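Local coordinates for protein erythromycin C-12 hydroxylase (Saccharopolyspora erythraea, PDB 3ZKP) that hydroxylates erythromycin D at C-12 of its macrolactone ring to give erythromycin C, using heme b, molecular oxygen and NADPH as a cytochrome P450 monooxygenase, at residues A[104-109]-A[210-215]; A[170-175]-A[184-189]; A[284-289]-A[315-320]. The protein carries 1 engineered substitution. All coordinates share one frame; numbering follows the deposited sequence. Where two conformers were deposited one is given.

Contact 1 (A[104-109]-A[210-215]). With HEM (protoporphyrin IX containing Fe), chain B.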
# COMPACT_ATOMS: atom_id res chain seq x y z
N SER A 104 -10.37 -6.36 15.03
CA SER A 104 -10.70 -5.41 16.11
C SER A 104 -9.58 -4.41 16.41
O SER A 104 -9.83 -3.34 16.96
CB SER A 104 -11.12 -6.15 17.39
OG SER A 104 -10.02 -6.77 18.03
N ALA A 105 -8.34 -4.74 16.03
CA ALA A 105 -7.21 -3.82 16.21
C ALA A 105 -7.32 -2.62 15.28
O ALA A 105 -6.72 -1.57 15.53
CB ALA A 105 -5.91 -4.54 15.95
N PHE A 106 -8.12 -2.77 14.22
CA PHE A 106 -8.10 -1.82 13.11
C PHE A 106 -9.38 -1.00 12.96
O PHE A 106 -9.49 -0.23 12.00
CB PHE A 106 -7.79 -2.55 11.80
CG PHE A 106 -6.37 -3.05 11.72
CD1 PHE A 106 -5.34 -2.18 11.38
CD2 PHE A 106 -6.08 -4.38 12.01
CE1 PHE A 106 -4.02 -2.64 11.31
CE2 PHE A 106 -4.76 -4.87 11.94
CZ PHE A 106 -3.72 -3.99 11.60
N THR A 107 -10.30 -1.13 13.91
CA THR A 107 -11.55 -0.35 13.86
C THR A 107 -11.29 1.17 13.99
O THR A 107 -10.34 1.58 14.66
CB THR A 107 -12.57 -0.79 14.94
OG1 THR A 107 -12.10 -0.43 16.23
CG2 THR A 107 -12.82 -2.30 14.89
N PRO A 108 -12.14 1.99 13.34
CA PRO A 108 -11.98 3.44 13.45
C PRO A 108 -11.87 3.98 14.90
O PRO A 108 -11.07 4.89 15.15
CB PRO A 108 -13.23 3.99 12.74
CG PRO A 108 -13.52 2.95 11.70
CD PRO A 108 -13.24 1.64 12.42
N ARG A 109 -12.63 3.42 15.83
CA ARG A 109 -12.59 3.91 17.23
C ARG A 109 -11.26 3.61 17.91
O ARG A 109 -10.72 4.46 18.64
CB ARG A 109 -13.75 3.34 18.06
CG ARG A 109 -13.76 1.82 18.22
CD ARG A 109 -15.13 1.35 18.67
NE ARG A 109 -15.19 -0.11 18.80
CZ ARG A 109 -15.45 -0.95 17.80
NH1 ARG A 109 -15.65 -0.48 16.57
NH2 ARG A 109 -15.48 -2.27 18.02
N ASP A 210 -0.25 -6.17 24.95
CA ASP A 210 -1.49 -6.13 24.16
C ASP A 210 -1.34 -5.63 22.73
O ASP A 210 -2.28 -5.13 22.11
CB ASP A 210 -2.66 -5.55 24.95
CG ASP A 210 -3.41 -6.63 25.69
OD1 ASP A 210 -3.94 -7.53 25.00
OD2 ASP A 210 -3.42 -6.61 26.94
N ASP A 211 -0.14 -5.86 22.21
CA ASP A 211 0.23 -5.55 20.84
C ASP A 211 -0.36 -6.62 19.93
O ASP A 211 -0.97 -7.59 20.41
CB ASP A 211 1.75 -5.60 20.73
CG ASP A 211 2.33 -6.85 21.36
OD1 ASP A 211 2.61 -6.83 22.58
OD2 ASP A 211 2.48 -7.87 20.66
N LEU A 212 -0.16 -6.45 18.63
CA LEU A 212 -0.77 -7.30 17.62
C LEU A 212 -0.17 -8.70 17.53
O LEU A 212 -0.89 -9.67 17.25
CB LEU A 212 -0.73 -6.61 16.26
CG LEU A 212 -1.89 -6.87 15.31
CD1 LEU A 212 -3.24 -6.96 16.03
CD2 LEU A 212 -1.91 -5.77 14.27
N ILE A 213 1.13 -8.81 17.75
CA ILE A 213 1.79 -10.12 17.75
C ILE A 213 1.23 -11.00 18.87
O ILE A 213 0.94 -12.18 18.66
CB ILE A 213 3.34 -10.01 17.81
CG1 ILE A 213 3.88 -9.32 16.54
CG2 ILE A 213 3.99 -11.41 18.01
CD1 ILE A 213 5.41 -9.22 16.46
N SER A 214 1.06 -10.41 20.06
CA SER A 214 0.49 -11.12 21.21
C SER A 214 -0.89 -11.64 20.83
O SER A 214 -1.17 -12.82 21.02
CB SER A 214 0.42 -10.22 22.45
OG SER A 214 1.71 -10.00 22.99
N ARG A 215 -1.73 -10.78 20.25
CA ARG A 215 -3.08 -11.19 19.85
C ARG A 215 -3.05 -12.32 18.83
O ARG A 215 -3.84 -13.28 18.93
CB ARG A 215 -3.91 -10.01 19.34
CG ARG A 215 -5.34 -10.40 18.96
CD ARG A 215 -6.30 -9.24 19.07
NE ARG A 215 -6.35 -8.65 20.41
CZ ARG A 215 -7.07 -7.58 20.73
NH1 ARG A 215 -7.80 -6.97 19.81
NH2 ARG A 215 -7.04 -7.11 21.97
CHA HEM B . -4.72 -5.18 2.12
CHB HEM B . -3.54 -0.90 0.14
CHC HEM B . -1.95 0.77 4.40
CHD HEM B . -2.82 -3.61 6.41
C1A HEM B . -4.55 -4.16 1.20
C2A HEM B . -4.96 -4.16 -0.20
C3A HEM B . -4.64 -2.98 -0.74
C4A HEM B . -4.02 -2.18 0.29
CMA HEM B . -4.88 -2.52 -2.22
CAA HEM B . -5.66 -5.34 -0.91
CBA HEM B . -4.70 -6.22 -1.71
CGA HEM B . -5.47 -7.33 -2.45
O1A HEM B . -6.71 -7.24 -2.66
O2A HEM B . -4.81 -8.30 -2.88
C1B HEM B . -3.01 -0.05 1.10
C2B HEM B . -2.59 1.32 0.89
C3B HEM B . -2.15 1.80 2.07
C4B HEM B . -2.28 0.73 3.06
CMB HEM B . -2.66 2.02 -0.48
CAB HEM B . -1.56 3.20 2.41
CBB HEM B . -2.06 4.37 1.98
C1C HEM B . -2.07 -0.26 5.32
C2C HEM B . -1.71 -0.18 6.72
C3C HEM B . -1.95 -1.38 7.28
C4C HEM B . -2.45 -2.28 6.25
CMC HEM B . -1.19 1.10 7.42
CAC HEM B . -1.71 -1.76 8.75
CBC HEM B . -1.05 -2.90 9.02
C1D HEM B . -3.37 -4.45 5.46
C2D HEM B . -3.67 -5.85 5.64
C3D HEM B . -4.25 -6.32 4.32
C4D HEM B . -4.26 -5.17 3.44
CMD HEM B . -3.42 -6.72 6.90
CAD HEM B . -4.73 -7.73 3.95
CBD HEM B . -6.25 -7.73 4.08
CGD HEM B . -6.80 -9.07 3.67
O1D HEM B . -6.14 -9.74 2.85
O2D HEM B . -7.89 -9.45 4.17
NA HEM B . -3.99 -2.92 1.46
NB HEM B . -2.77 -0.37 2.43
NC HEM B . -2.49 -1.56 5.07
ND HEM B . -3.74 -4.09 4.15
FE HEM B . -3.43 -2.15 3.29
O HOH W 1 -8.54 -4.29 19.94

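Contact 2 (A[170-175]-A[184-189]). With ERB (Erythromycin B), chain C.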
# COMPACT_ATOMS: atom_id res chain seq x y z
N VAL A 170 11.04 -4.61 -2.76
CA VAL A 170 10.54 -3.74 -3.82
C VAL A 170 11.44 -3.71 -5.08
O VAL A 170 10.92 -3.55 -6.18
CB VAL A 170 10.20 -2.31 -3.28
CG1 VAL A 170 9.94 -1.32 -4.41
CG2 VAL A 170 8.99 -2.37 -2.38
N ASP A 171 12.76 -3.91 -4.92
CA ASP A 171 13.71 -3.90 -6.05
C ASP A 171 14.15 -5.29 -6.54
O ASP A 171 15.08 -5.41 -7.36
CB ASP A 171 14.95 -3.08 -5.68
CG ASP A 171 14.74 -1.58 -5.80
OD1 ASP A 171 13.79 -1.13 -6.48
OD2 ASP A 171 15.56 -0.83 -5.22
N ILE A 172 13.50 -6.33 -6.04
CA ILE A 172 13.85 -7.69 -6.42
C ILE A 172 13.84 -7.85 -7.95
O ILE A 172 12.98 -7.27 -8.63
CB ILE A 172 12.95 -8.74 -5.71
CG1 ILE A 172 13.61 -10.11 -5.73
CG2 ILE A 172 11.53 -8.78 -6.31
CD1 ILE A 172 12.91 -11.11 -4.86
N GLN A 173 14.81 -8.58 -8.49
CA GLN A 173 14.84 -8.79 -9.94
C GLN A 173 13.62 -9.63 -10.32
O GLN A 173 13.41 -10.71 -9.78
CB GLN A 173 16.14 -9.46 -10.40
CG GLN A 173 16.42 -9.29 -11.91
CD GLN A 173 15.67 -10.31 -12.76
OE1 GLN A 173 15.87 -11.53 -12.61
NE2 GLN A 173 14.82 -9.82 -13.66
N MET A 174 12.82 -9.10 -11.23
CA MET A 174 11.53 -9.69 -11.55
C MET A 174 10.99 -9.40 -12.95
O MET A 174 10.98 -8.27 -13.40
CB MET A 174 10.47 -9.10 -10.61
CG MET A 174 9.03 -9.42 -10.96
SD MET A 174 7.91 -8.61 -9.79
CE MET A 174 7.58 -7.02 -10.53
N ASP A 175 10.70 -10.39 -13.72
CA ASP A 175 9.97 -10.26 -14.98
C ASP A 175 8.67 -11.01 -15.25
O ASP A 175 7.64 -10.40 -15.49
CB ASP A 175 10.98 -10.63 -16.11
CG ASP A 175 11.78 -11.90 -15.82
OD1 ASP A 175 11.20 -13.01 -15.88
OD2 ASP A 175 13.00 -11.79 -15.54
N GLU A 184 10.93 -18.25 -5.10
CA GLU A 184 12.07 -18.65 -4.29
C GLU A 184 12.91 -17.45 -3.88
O GLU A 184 13.34 -17.35 -2.74
CB GLU A 184 12.93 -19.70 -5.03
CG GLU A 184 12.20 -21.05 -5.20
CD GLU A 184 12.93 -22.06 -6.10
OE1 GLU A 184 14.04 -21.76 -6.61
OE2 GLU A 184 12.38 -23.16 -6.30
N ARG A 185 13.14 -16.54 -4.83
CA ARG A 185 13.87 -15.29 -4.59
C ARG A 185 13.19 -14.41 -3.53
O ARG A 185 13.85 -13.88 -2.63
CB ARG A 185 14.03 -14.46 -5.87
CG ARG A 185 15.23 -14.84 -6.72
CD ARG A 185 15.63 -13.72 -7.69
NE ARG A 185 14.56 -13.24 -8.57
CZ ARG A 185 14.18 -13.86 -9.68
NH1 ARG A 185 14.76 -14.99 -10.07
NH2 ARG A 185 13.20 -13.35 -10.41
N ILE A 186 11.86 -14.24 -3.64
CA ILE A 186 11.10 -13.50 -2.62
C ILE A 186 11.31 -14.12 -1.25
O ILE A 186 11.68 -13.42 -0.30
CB ILE A 186 9.58 -13.41 -2.96
CG1 ILE A 186 9.37 -12.62 -4.25
CG2 ILE A 186 8.78 -12.78 -1.79
CD1 ILE A 186 7.97 -12.76 -4.85
N ALA A 187 11.14 -15.45 -1.16
CA ALA A 187 11.37 -16.21 0.07
C ALA A 187 12.74 -15.91 0.69
O ALA A 187 12.84 -15.65 1.89
CB ALA A 187 11.24 -17.71 -0.19
N ASP A 188 13.78 -15.93 -0.14
CA ASP A 188 15.15 -15.67 0.31
C ASP A 188 15.32 -14.22 0.81
O ASP A 188 15.94 -13.98 1.85
CB ASP A 188 16.17 -16.01 -0.79
CG ASP A 188 15.93 -17.38 -1.47
OD1 ASP A 188 15.34 -18.31 -0.86
OD2 ASP A 188 16.35 -17.53 -2.64
N VAL A 189 14.78 -13.25 0.07
CA VAL A 189 14.89 -11.85 0.49
C VAL A 189 14.16 -11.57 1.81
O VAL A 189 14.61 -10.74 2.61
CB VAL A 189 14.48 -10.84 -0.62
CG1 VAL A 189 12.98 -10.86 -0.88
CG2 VAL A 189 14.92 -9.44 -0.26
C1 ERB C . 2.00 -7.81 1.51
N1 ERB C . 3.74 -8.71 -8.17
O1 ERB C . 2.65 -6.84 1.88
C2 ERB C . 2.58 -9.15 1.13
O2 ERB C . 0.57 -7.73 1.39
C3 ERB C . 3.52 -9.09 -0.10
O3 ERB C . 3.68 -10.44 -0.57
C4 ERB C . 2.96 -8.18 -1.20
O4 ERB C . 4.91 -11.21 -2.39
C5 ERB C . 4.08 -7.53 -2.06
O5 ERB C . 3.71 -13.40 0.27
C6 ERB C . 4.49 -6.13 -1.59
O6 ERB C . 4.05 -14.75 -2.16
C7 ERB C . 3.40 -5.12 -2.01
O7 ERB C . 3.68 -7.39 -3.43
C8 ERB C . 3.16 -3.88 -1.13
O8 ERB C . 2.20 -8.03 -5.79
C9 ERB C . 1.79 -3.27 -1.41
O9 ERB C . 5.62 -8.25 -4.40
C10 ERB C . 0.49 -3.95 -0.99
O10 ERB C . 4.69 -6.12 -0.17
C11 ERB C . 0.69 -4.76 0.29
O11 ERB C . 1.71 -2.22 -2.02
C12 ERB C . -0.49 -5.69 0.65
O12 ERB C . 0.99 -3.85 1.36
C13 ERB C . -0.13 -6.58 1.85
C14 ERB C . 5.00 -10.81 -1.01
C15 ERB C . 5.59 -11.94 -0.14
C16 ERB C . 4.98 -13.33 -0.39
C17 ERB C . 4.78 -13.55 -1.90
C18 ERB C . 4.11 -12.37 -2.60
C19 ERB C . 5.91 -14.40 0.24
C20 ERB C . 3.30 -14.52 1.08
C21 ERB C . 3.94 -12.58 -4.10
C22 ERB C . 4.19 -8.34 -4.37
C23 ERB C . 3.65 -8.03 -5.77
C24 ERB C . 4.26 -9.01 -6.79
C25 ERB C . 5.79 -9.02 -6.68
C26 ERB C . 6.24 -9.23 -5.24
C27 ERB C . 7.76 -9.09 -5.08
C28 ERB C . 4.20 -7.43 -8.77
C29 ERB C . 4.09 -9.81 -9.09
C30 ERB C . 3.17 -9.84 2.36
C31 ERB C . 1.90 -8.92 -2.04
C32 ERB C . 5.84 -5.75 -2.22
C33 ERB C . 4.30 -2.86 -1.32
C34 ERB C . -0.68 -2.96 -0.84
C35 ERB C . -0.98 -6.47 -0.57
C36 ERB C . -1.37 -7.17 2.51
C37 ERB C . -0.98 -7.95 3.75

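Contact 3 (A[284-289]-A[315-320]). With ERB (Erythromycin B), chain C.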
# COMPACT_ATOMS: atom_id res chain seq x y z
N TYR A 284 -5.86 9.25 -7.66
CA TYR A 284 -5.03 9.81 -8.72
C TYR A 284 -3.72 9.05 -8.89
O TYR A 284 -3.27 8.80 -10.02
CB TYR A 284 -4.73 11.27 -8.37
CG TYR A 284 -4.20 12.12 -9.48
CD1 TYR A 284 -5.02 12.50 -10.55
CD2 TYR A 284 -2.88 12.60 -9.45
CE1 TYR A 284 -4.54 13.31 -11.57
CE2 TYR A 284 -2.40 13.44 -10.45
CZ TYR A 284 -3.24 13.77 -11.51
OH TYR A 284 -2.77 14.57 -12.51
N ARG A 285 -3.10 8.74 -7.76
CA ARG A 285 -1.82 8.05 -7.73
C ARG A 285 -1.80 6.91 -6.68
O ARG A 285 -1.13 7.02 -5.67
CB ARG A 285 -0.70 9.06 -7.49
CG ARG A 285 -0.17 9.74 -8.76
CD ARG A 285 0.62 10.99 -8.48
NE ARG A 285 1.25 11.52 -9.71
CZ ARG A 285 1.58 12.80 -9.91
NH1 ARG A 285 1.33 13.71 -8.98
NH2 ARG A 285 2.14 13.18 -11.05
N PRO A 286 -2.51 5.79 -6.95
CA PRO A 286 -2.52 4.67 -5.98
C PRO A 286 -1.11 4.14 -5.75
O PRO A 286 -0.40 3.86 -6.72
CB PRO A 286 -3.38 3.59 -6.68
CG PRO A 286 -3.29 3.97 -8.20
CD PRO A 286 -3.32 5.47 -8.15
N PRO A 287 -0.69 4.03 -4.47
CA PRO A 287 0.62 3.43 -4.15
C PRO A 287 0.86 2.04 -4.77
O PRO A 287 1.97 1.76 -5.26
CB PRO A 287 0.60 3.37 -2.60
CG PRO A 287 -0.26 4.59 -2.21
CD PRO A 287 -1.39 4.52 -3.26
N PHE A 288 -0.17 1.20 -4.76
CA PHE A 288 -0.11 -0.17 -5.27
C PHE A 288 -1.02 -0.16 -6.51
O PHE A 288 -2.23 -0.26 -6.38
CB PHE A 288 -0.65 -1.13 -4.20
CG PHE A 288 -0.35 -2.60 -4.44
CD1 PHE A 288 0.93 -3.04 -4.77
CD2 PHE A 288 -1.35 -3.56 -4.23
CE1 PHE A 288 1.21 -4.39 -4.93
CE2 PHE A 288 -1.09 -4.92 -4.39
CZ PHE A 288 0.18 -5.34 -4.73
N PRO A 289 -0.43 0.01 -7.71
CA PRO A 289 -1.22 0.29 -8.92
C PRO A 289 -1.85 -0.96 -9.57
O PRO A 289 -2.71 -0.82 -10.42
CB PRO A 289 -0.19 0.94 -9.88
CG PRO A 289 1.10 0.23 -9.54
CD PRO A 289 1.03 -0.01 -8.01
N TRP A 315 -5.39 -3.81 -12.94
CA TRP A 315 -4.79 -2.48 -12.88
C TRP A 315 -5.70 -1.49 -12.16
O TRP A 315 -6.57 -0.87 -12.77
CB TRP A 315 -4.46 -1.96 -14.28
CG TRP A 315 -3.26 -2.58 -14.91
CD1 TRP A 315 -3.23 -3.71 -15.69
CD2 TRP A 315 -1.92 -2.10 -14.83
NE1 TRP A 315 -1.93 -3.95 -16.11
CE2 TRP A 315 -1.11 -2.98 -15.59
CE3 TRP A 315 -1.31 -1.01 -14.17
CZ2 TRP A 315 0.27 -2.81 -15.71
CZ3 TRP A 315 0.07 -0.83 -14.31
CH2 TRP A 315 0.84 -1.73 -15.07
N VAL A 316 -5.50 -1.36 -10.86
CA VAL A 316 -6.16 -0.31 -10.08
C VAL A 316 -5.87 1.09 -10.65
O VAL A 316 -6.76 1.93 -10.71
CB VAL A 316 -5.73 -0.37 -8.57
CG1 VAL A 316 -6.23 0.88 -7.80
CG2 VAL A 316 -6.25 -1.63 -7.92
N LEU A 317 -4.63 1.33 -11.05
CA LEU A 317 -4.27 2.64 -11.60
C LEU A 317 -5.13 3.00 -12.84
O LEU A 317 -5.58 4.15 -12.98
CB LEU A 317 -2.75 2.69 -11.91
CG LEU A 317 -2.18 3.92 -12.65
CD1 LEU A 317 -2.45 5.21 -11.84
CD2 LEU A 317 -0.69 3.76 -12.93
N SER A 318 -5.39 2.01 -13.70
CA SER A 318 -6.19 2.23 -14.92
C SER A 318 -7.67 2.37 -14.59
O SER A 318 -8.37 3.21 -15.16
CB SER A 318 -5.98 1.07 -15.91
OG SER A 318 -6.82 1.24 -17.06
N ALA A 319 -8.14 1.57 -13.63
CA ALA A 319 -9.50 1.70 -13.14
C ALA A 319 -9.77 3.09 -12.58
O ALA A 319 -10.82 3.68 -12.87
CB ALA A 319 -9.80 0.61 -12.09
N ASN A 320 -8.82 3.62 -11.80
CA ASN A 320 -8.95 4.94 -11.17
C ASN A 320 -9.01 6.09 -12.16
O ASN A 320 -9.57 7.13 -11.85
CB ASN A 320 -7.83 5.19 -10.16
CG ASN A 320 -8.00 4.34 -8.88
OD1 ASN A 320 -8.94 3.57 -8.74
ND2 ASN A 320 -7.05 4.48 -7.95
C1 ERB C . 2.00 -7.81 1.51
N1 ERB C . 3.74 -8.71 -8.17
O1 ERB C . 2.65 -6.84 1.88
C2 ERB C . 2.58 -9.15 1.13
O2 ERB C . 0.57 -7.73 1.39
C3 ERB C . 3.52 -9.09 -0.10
O3 ERB C . 3.68 -10.44 -0.57
C4 ERB C . 2.96 -8.18 -1.20
O4 ERB C . 4.91 -11.21 -2.39
C5 ERB C . 4.08 -7.53 -2.06
O5 ERB C . 3.71 -13.40 0.27
C6 ERB C . 4.49 -6.13 -1.59
O6 ERB C . 4.05 -14.75 -2.16
C7 ERB C . 3.40 -5.12 -2.01
O7 ERB C . 3.68 -7.39 -3.43
C8 ERB C . 3.16 -3.88 -1.13
O8 ERB C . 2.20 -8.03 -5.79
C9 ERB C . 1.79 -3.27 -1.41
O9 ERB C . 5.62 -8.25 -4.40
C10 ERB C . 0.49 -3.95 -0.99
O10 ERB C . 4.69 -6.12 -0.17
C11 ERB C . 0.69 -4.76 0.29
O11 ERB C . 1.71 -2.22 -2.02
C12 ERB C . -0.49 -5.69 0.65
O12 ERB C . 0.99 -3.85 1.36
C13 ERB C . -0.13 -6.58 1.85
C14 ERB C . 5.00 -10.81 -1.01
C15 ERB C . 5.59 -11.94 -0.14
C16 ERB C . 4.98 -13.33 -0.39
C17 ERB C . 4.78 -13.55 -1.90
C18 ERB C . 4.11 -12.37 -2.60
C19 ERB C . 5.91 -14.40 0.24
C20 ERB C . 3.30 -14.52 1.08
C21 ERB C . 3.94 -12.58 -4.10
C22 ERB C . 4.19 -8.34 -4.37
C23 ERB C . 3.65 -8.03 -5.77
C24 ERB C . 4.26 -9.01 -6.79
C25 ERB C . 5.79 -9.02 -6.68
C26 ERB C . 6.24 -9.23 -5.24
C27 ERB C . 7.76 -9.09 -5.08
C28 ERB C . 4.20 -7.43 -8.77
C29 ERB C . 4.09 -9.81 -9.09
C30 ERB C . 3.17 -9.84 2.36
C31 ERB C . 1.90 -8.92 -2.04
C32 ERB C . 5.84 -5.75 -2.22
C33 ERB C . 4.30 -2.86 -1.32
C34 ERB C . -0.68 -2.96 -0.84
C35 ERB C . -0.98 -6.47 -0.57
C36 ERB C . -1.37 -7.17 2.51
C37 ERB C . -0.98 -7.95 3.75

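Contact 1 (A[104-109]-A[210-215])
Leu212, in the first turn of helix 212-218, reaches across with both methyl branches, and each meets a different residue of 104-109. Its CD1 comes against the methyl of Ala105 (CD1 to CB 3.6 Å). CD2 packs near the far end of the Phe106 ring, 3.7 Å from CZ, and the two side chains cross at about a right angle. The phenyl group is thus caught between leucine and cofactor, because Phe106 CE1 lies 3.6 Å from the heme vinyl carbon CAC. A chi1 of -69° sets CG of Phe106 beside its own backbone N and opposite the carbonyl carbon, directing the ring inward to the porphyrin margin. This greasy half is the tight one, with Leu212 and Phe106 both buried.

The other half is polar and faces solvent. Arg215 stretches out with CG anti to its backbone N, then bends at chi3 (-58°), which carries the guanidinium to Ser104. NH1 stands 2.9 Å from Ser104 OG, which lies at the guanidinium edge near its plane. The same NH1 donates to a water at 2.8 Å, and that water returns only a weak bond to Ser104 O. Arg215 was deposited in two conformations, so this bridge is tentative.

Within its own segment, Asp211 caps the start of the helix that carries Leu212 and Arg215: its OD2 accepts from Ser214 N at 3.0 Å, the donor approaching from above the carboxylate plane.

Leu151, at the end of helix 142-151, touches both Leu212 and Phe106, while Leu354, next to the axial heme ligand Cys353, also lies against the phenylalanine ring. Ile213 turns to helix 180-206, so the short helix 212-218 touches both that long helix and the turn leading into helix 108-112.

Contact 2 (A[170-175]-A[184-189])
Ile172 and Ile186 mark the closest backbone approach, CA to CA 7.5 Å, where the irregular chain leaving helix 159-170 runs past a turn of helix 180-206. Ile172 carries the packing. Its CG1 is anti to the backbone N (chi1 -161°) and the chain continues extended, driving CD1 onto the helix backbone, 3.5 Å from Ile186 N, and to 3.7 Å from Arg185 CB. CG2, the other branch, turns instead to C27, the amino-sugar methyl of erythromycin B, at 4.0 Å.

Arg185 fastens the loop through its backbone. NH2 donates to Gln173 O at 2.7 Å and NE adds a weak bond to the same oxygen; the NH2 bond is bent, 132° at the hydrogen, and its donor is tilted from the carbonyl plane. Gln173 OE1 lies over one guanidinium face, toward its rim, while its NE2 donates to Asp175 OD2.

Ile186 CD1 sits 3.7 Å from the same C27, and Met174 SD 3.8 Å from C25. The segments belong to the region of the P450 F and G helices, which covers the substrate pocket. Double donation to Gln173 O and the Ile172 packing fasten loop to helix, consistent with a wall meeting the ligand through carbon and sulfur.

Contact 3 (A[284-289]-A[315-320])
Pro289 and Leu317 bring the backbones within 4.7 Å, CA to CA, as the irregular chain after helix 274-284 passes the start of helix 316-320. Pro289 O accepts from Leu317 N at 3.0 Å along a nearly straight N-H (168°), tying the incoming chain to the first helical turn.

Around that bond the packing is apolar. Pro289 CB meets Leu317 CB at 3.7 Å. The Pro286 ring lies across the leucine side chain at about a right angle, its CD 3.8 Å from Leu317 CD1. From the opposite direction comes Asn320, whose ND2 abuts Pro286 CG at 3.8 Å and is hydrogen-bonded to Ser345 OG.

Phe288 serves the ligand. With CG anti to the backbone N (chi1 -166°), its ring slides under the macrolactone: C10 of erythromycin B is 3.6 Å above the plane, over the ring centre, and the sugar oxygen O8 lies at the edge. Pro287, alongside, touches the heme.

This is the P450 link from the K helix, whose ExxR motif includes Arg283, into the substrate-lining strand 290-295: a proline-rich turn braced on one side while presenting an aromatic face to the active site.

In the fold
From the N terminus, segment 104-109 comes first and waits a hundred mostly helical residues for its partner, so contact 1 closes a long loop. Nested inside it, contact 2 closes a short one, folding the connection after helix 159-170 back onto helix 180-206, which leads on to helix 212-218. Contact 3 follows in series, and its 25 intervening residues hold strands of the mixed sheet and no helix. Contacts 1 and 3 lie on opposite sides of the chain's centre: contact 1 ties the turn before helix 108-112 to helix 212-218, contact 3 the chain after helix 274-284 to helix 316-320. Contacts 2 and 3 both touch erythromycin B, while contacts 1 and 3 reach the heme.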